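Local coordinates for protein PvdO (Pseudomonas aeruginosa, PDB 5HHA) that probably acts in the periplasm in maturation of the pyoverdine chromophore, and has the fold of formylglycine-generating enzymes with a bound calcium ion, at residues A[179-189]-A[252-262]. Sequence-based numbering, arbitrary orientation.
With CA (calcium ion), chain C.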
loop_
_atom_site.group_PDB
_atom_site.type_symbol
_atom_site.label_atom_id
_atom_site.label_comp_id
_atom_site.label_asym_id
_atom_site.label_seq_id
_atom_site.Cartn_x
_atom_site.Cartn_y
_atom_site.Cartn_z
ATOM N N TYR A 179 -9.405 0.166 -21.540
ATOM C CA TYR A 179 -8.692 -0.204 -20.308
ATOM C C TYR A 179 -8.414 1.064 -19.514
ATOM O O TYR A 179 -7.318 1.578 -19.487
ATOM C CB TYR A 179 -7.404 -0.988 -20.666
ATOM C CG TYR A 179 -6.694 -1.762 -19.571
ATOM C CD1 TYR A 179 -6.114 -1.136 -18.466
ATOM C CD2 TYR A 179 -6.572 -3.127 -19.673
ATOM C CE1 TYR A 179 -5.466 -1.869 -17.494
ATOM C CE2 TYR A 179 -5.912 -3.858 -18.724
ATOM C CZ TYR A 179 -5.350 -3.219 -17.634
ATOM O OH TYR A 179 -4.699 -3.929 -16.671
ATOM N N SER A 180 -9.476 1.626 -18.938
ATOM C CA SER A 180 -9.405 2.827 -18.124
ATOM C C SER A 180 -10.017 2.506 -16.787
ATOM O O SER A 180 -11.062 1.845 -16.706
ATOM C CB SER A 180 -10.154 3.957 -18.809
ATOM O OG SER A 180 -10.147 5.129 -18.021
ATOM N N ILE A 181 -9.355 2.957 -15.726
ATOM C CA ILE A 181 -9.833 2.721 -14.368
ATOM C C ILE A 181 -9.973 4.050 -13.623
ATOM O O ILE A 181 -9.918 4.080 -12.393
ATOM C CB ILE A 181 -8.909 1.748 -13.609
ATOM C CG1 ILE A 181 -7.478 2.283 -13.450
ATOM C CG2 ILE A 181 -8.886 0.404 -14.310
ATOM C CD1 ILE A 181 -6.578 1.378 -12.617
ATOM N N ALA A 182 -10.131 5.125 -14.380
ATOM C CA ALA A 182 -10.202 6.471 -13.813
ATOM C C ALA A 182 -11.391 6.723 -12.891
ATOM O O ALA A 182 -11.353 7.692 -12.118
ATOM C CB ALA A 182 -10.202 7.471 -14.917
ATOM N N LYS A 183 -12.426 5.893 -12.939
ATOM C CA LYS A 183 -13.513 5.973 -11.954
ATOM C C LYS A 183 -13.180 5.302 -10.629
ATOM O O LYS A 183 -13.893 5.484 -9.643
ATOM C CB LYS A 183 -14.816 5.373 -12.516
ATOM C CG LYS A 183 -15.421 6.174 -13.657
ATOM C CD LYS A 183 -15.790 7.583 -13.230
ATOM C CE LYS A 183 -16.471 8.345 -14.358
ATOM N NZ LYS A 183 -16.939 9.691 -13.906
ATOM N N HIS A 184 -12.107 4.503 -10.593
ATOM C CA HIS A 184 -11.736 3.755 -9.406
ATOM C C HIS A 184 -10.334 3.967 -8.874
ATOM O O HIS A 184 -10.049 3.510 -7.788
ATOM C CB HIS A 184 -11.980 2.266 -9.648
ATOM C CG HIS A 184 -13.426 1.937 -9.791
ATOM N ND1 HIS A 184 -14.268 1.684 -8.723
ATOM C CD2 HIS A 184 -14.195 1.910 -10.898
ATOM C CE1 HIS A 184 -15.493 1.497 -9.180
ATOM N NE2 HIS A 184 -15.475 1.622 -10.493
ATOM N N ALA A 185 -9.458 4.627 -9.618
ATOM C CA ALA A 185 -8.089 4.771 -9.155
ATOM C C ALA A 185 -7.395 5.928 -9.794
ATOM O O ALA A 185 -7.666 6.293 -10.919
ATOM C CB ALA A 185 -7.314 3.491 -9.461
ATOM N N ASN A 186 -6.429 6.477 -9.070
ATOM C CA ASN A 186 -5.602 7.571 -9.544
ATOM C C ASN A 186 -4.290 7.087 -10.144
ATOM O O ASN A 186 -3.432 6.575 -9.424
ATOM C CB ASN A 186 -5.326 8.546 -8.385
ATOM C CG ASN A 186 -4.506 9.746 -8.796
ATOM O OD1 ASN A 186 -4.376 10.055 -9.967
ATOM N ND2 ASN A 186 -4.014 10.486 -7.821
ATOM N N THR A 187 -4.181 7.177 -11.463
ATOM C CA THR A 187 -2.992 6.740 -12.183
ATOM C C THR A 187 -2.566 7.864 -13.101
ATOM O O THR A 187 -3.066 8.983 -12.958
ATOM C CB THR A 187 -3.191 5.415 -12.947
ATOM O OG1 THR A 187 -4.075 5.598 -14.064
ATOM C CG2 THR A 187 -3.710 4.356 -12.000
ATOM N N TYR A 188 -1.619 7.633 -13.999
ATOM C CA TYR A 188 -1.039 8.701 -14.814
ATOM C C TYR A 188 -2.086 9.584 -15.468
ATOM O O TYR A 188 -3.033 9.123 -16.076
ATOM C CB TYR A 188 -0.157 8.097 -15.926
ATOM C CG TYR A 188 0.297 9.145 -16.903
ATOM C CD1 TYR A 188 1.273 10.059 -16.551
ATOM C CD2 TYR A 188 -0.304 9.276 -18.162
ATOM C CE1 TYR A 188 1.648 11.071 -17.423
ATOM C CE2 TYR A 188 0.076 10.284 -19.041
ATOM C CZ TYR A 188 1.040 11.156 -18.663
ATOM O OH TYR A 188 1.396 12.151 -19.559
ATOM N N GLY A 189 -1.878 10.881 -15.355
ATOM C CA GLY A 189 -2.666 11.843 -16.107
ATOM C C GLY A 189 -3.932 12.277 -15.414
ATOM O O GLY A 189 -4.310 11.775 -14.395
ATOM N N ASN A 252 0.398 1.025 -7.083
ATOM C CA ASN A 252 0.851 1.768 -8.258
ATOM C C ASN A 252 0.669 3.251 -7.964
ATOM O O ASN A 252 -0.241 3.619 -7.228
ATOM C CB ASN A 252 0.018 1.352 -9.478
ATOM C CG ASN A 252 0.640 1.770 -10.782
ATOM O OD1 ASN A 252 1.855 1.913 -10.889
ATOM N ND2 ASN A 252 -0.187 1.898 -11.799
ATOM N N ASP A 253 1.502 4.100 -8.552
ATOM C CA ASP A 253 1.443 5.520 -8.243
ATOM C C ASP A 253 0.827 6.379 -9.335
ATOM O O ASP A 253 0.612 5.971 -10.481
ATOM C CB ASP A 253 2.821 6.052 -7.853
ATOM C CG ASP A 253 3.797 6.083 -8.995
ATOM O OD1 ASP A 253 3.843 7.067 -9.762
ATOM O OD2 ASP A 253 4.592 5.103 -9.116
ATOM N N TRP A 254 0.566 7.606 -8.912
ATOM C CA TRP A 254 -0.003 8.671 -9.713
ATOM C C TRP A 254 0.675 8.899 -11.047
ATOM O O TRP A 254 0.042 9.446 -11.958
ATOM C CB TRP A 254 0.026 9.974 -8.908
ATOM C CG TRP A 254 1.379 10.399 -8.457
ATOM C CD1 TRP A 254 1.968 10.131 -7.253
ATOM C CD2 TRP A 254 2.326 11.181 -9.196
ATOM N NE1 TRP A 254 3.200 10.677 -7.194
ATOM C CE2 TRP A 254 3.459 11.343 -8.369
ATOM C CE3 TRP A 254 2.331 11.756 -10.473
ATOM C CZ2 TRP A 254 4.588 12.061 -8.773
ATOM C CZ3 TRP A 254 3.455 12.480 -10.876
ATOM C CH2 TRP A 254 4.573 12.617 -10.030
ATOM N N GLY A 255 1.946 8.576 -11.188
ATOM C CA GLY A 255 2.652 8.824 -12.423
ATOM C C GLY A 255 2.701 7.659 -13.394
ATOM O O GLY A 255 3.290 7.787 -14.465
ATOM N N GLU A 256 2.070 6.550 -13.054
ATOM C CA GLU A 256 2.235 5.304 -13.783
ATOM C C GLU A 256 0.968 4.895 -14.502
ATOM O O GLU A 256 -0.141 5.239 -14.105
ATOM C CB GLU A 256 2.586 4.204 -12.782
ATOM C CG GLU A 256 3.940 4.367 -12.118
ATOM C CD GLU A 256 5.094 4.001 -12.993
ATOM O OE1 GLU A 256 5.146 2.839 -13.489
ATOM O OE2 GLU A 256 5.981 4.891 -13.128
ATOM N N PRO A 257 1.123 4.119 -15.582
ATOM C CA PRO A 257 -0.051 3.669 -16.331
ATOM C C PRO A 257 -0.826 2.564 -15.595
ATOM O O PRO A 257 -0.230 1.847 -14.772
ATOM C CB PRO A 257 0.562 3.170 -17.637
ATOM C CG PRO A 257 1.952 2.721 -17.249
ATOM C CD PRO A 257 2.399 3.698 -16.196
ATOM N N PRO A 258 -2.115 2.395 -15.881
ATOM C CA PRO A 258 -2.961 1.469 -15.112
ATOM C C PRO A 258 -2.662 -0.011 -15.350
ATOM O O PRO A 258 -3.101 -0.834 -14.571
ATOM C CB PRO A 258 -4.368 1.825 -15.562
ATOM C CG PRO A 258 -4.191 2.434 -16.934
ATOM C CD PRO A 258 -2.894 3.181 -16.864
ATOM N N ILE A 259 -1.866 -0.346 -16.358
ATOM C CA ILE A 259 -1.455 -1.724 -16.556
ATOM C C ILE A 259 -0.667 -2.227 -15.341
ATOM O O ILE A 259 -0.617 -3.429 -15.086
ATOM C CB ILE A 259 -0.615 -1.849 -17.879
ATOM C CG1 ILE A 259 -0.503 -3.284 -18.368
ATOM C CG2 ILE A 259 0.713 -1.193 -17.737
ATOM C CD1 ILE A 259 -1.790 -3.890 -18.843
ATOM N N PHE A 260 -0.085 -1.310 -14.559
ATOM C CA PHE A 260 0.628 -1.697 -13.340
ATOM C C PHE A 260 -0.222 -1.573 -12.081
ATOM O O PHE A 260 0.279 -1.832 -10.986
ATOM C CB PHE A 260 1.919 -0.894 -13.208
ATOM C CG PHE A 260 2.829 -1.029 -14.386
ATOM C CD1 PHE A 260 3.197 -2.270 -14.853
ATOM C CD2 PHE A 260 3.330 0.079 -15.036
ATOM C CE1 PHE A 260 4.027 -2.402 -15.955
ATOM C CE2 PHE A 260 4.163 -0.051 -16.125
ATOM C CZ PHE A 260 4.521 -1.297 -16.581
ATOM N N SER A 261 -1.511 -1.262 -12.229
ATOM C CA SER A 261 -2.420 -1.148 -11.104
ATOM C C SER A 261 -3.093 -2.457 -10.736
ATOM O O SER A 261 -3.800 -2.529 -9.719
ATOM C CB SER A 261 -3.512 -0.126 -11.415
ATOM O OG SER A 261 -3.002 1.199 -11.366
ATOM N N ARG A 262 -2.852 -3.499 -11.525
ATOM C CA ARG A 262 -3.480 -4.795 -11.304
ATOM C C ARG A 262 -3.129 -5.306 -9.909
ATOM O O ARG A 262 -2.008 -5.085 -9.426
ATOM C CB ARG A 262 -2.946 -5.778 -12.343
ATOM C CG ARG A 262 -3.180 -5.368 -13.790
ATOM C CD ARG A 262 -2.428 -6.236 -14.811
ATOM N NE ARG A 262 -1.004 -6.180 -14.544
ATOM C CZ ARG A 262 -0.284 -7.106 -13.930
ATOM N NH1 ARG A 262 -0.766 -8.325 -13.696
ATOM N NH2 ARG A 262 0.968 -6.855 -13.641
HETATM CA CA CA C . -4.168 10.899 -12.182
HETATM O O HOH W 1 -1.868 11.275 -11.755
#
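The ring of Tyr-179 turns an edge to Pro-258, whose carbonyl O lies near the ring plane, 3.9 Å from CE1. A chi1 of -165° sets CG opposite the backbone N and carries the ring across to the 3-10 segment 258-260, where its OH meets CD1 of Ile-259 and the bent chain of Arg-262 at CG. NE of Arg-262 donates to O of Ile-259 (2.8 Å), in the guanidinium plane and nearly in line with the C=O, while its outer nitrogens form salt bridges to Glu-58 and Glu-65. Ile-181, branched and wholly apolar, suits its buried place: CD1 lies 3.7 Å from CB of Pro-258 and also against CB of Ser-261. Pro-258 offers an apolar ring and, early in the 3-10 segment, needs no N-H. Thr-187 packs by contact alone here: CG2 lies 3.3 Å from OG of Ser-261, which is hydrogen-bonded to His-214 O and accepts from Asn-252 ND2 (2.9 Å); OG1 is near CD of Pro-258.

Beyond Thr-187 the backbones join: Tyr-188 N donates to Glu-256 O (2.8 Å, 160° at the hydrogen), and CA of Tyr-188 makes a CH···O contact with Trp-254 O. That oxygen also accepts from a calcium-bound water, so the Asp-253 to Glu-256 type I turn, braced by the Asx turn of Asp-253, reaches the metal indirectly. Calcium takes Asn-186 OD1 (2.4 Å) and the carbonyls of Thr-187 and Gly-189; Asp-192 and Tyr-194 complete the site. Asparagine suits its place because ND2 binds Phe-196 O, holding the amide at both ends. Gly-189 adopts a phi of 88°, where a side chain would jam against the preceding carbonyl O.

The contact thus packs the calcium-binding loop between helix 154-162 and strand 218-221 onto the loop linking antiparallel strands 247-251 and 266-269.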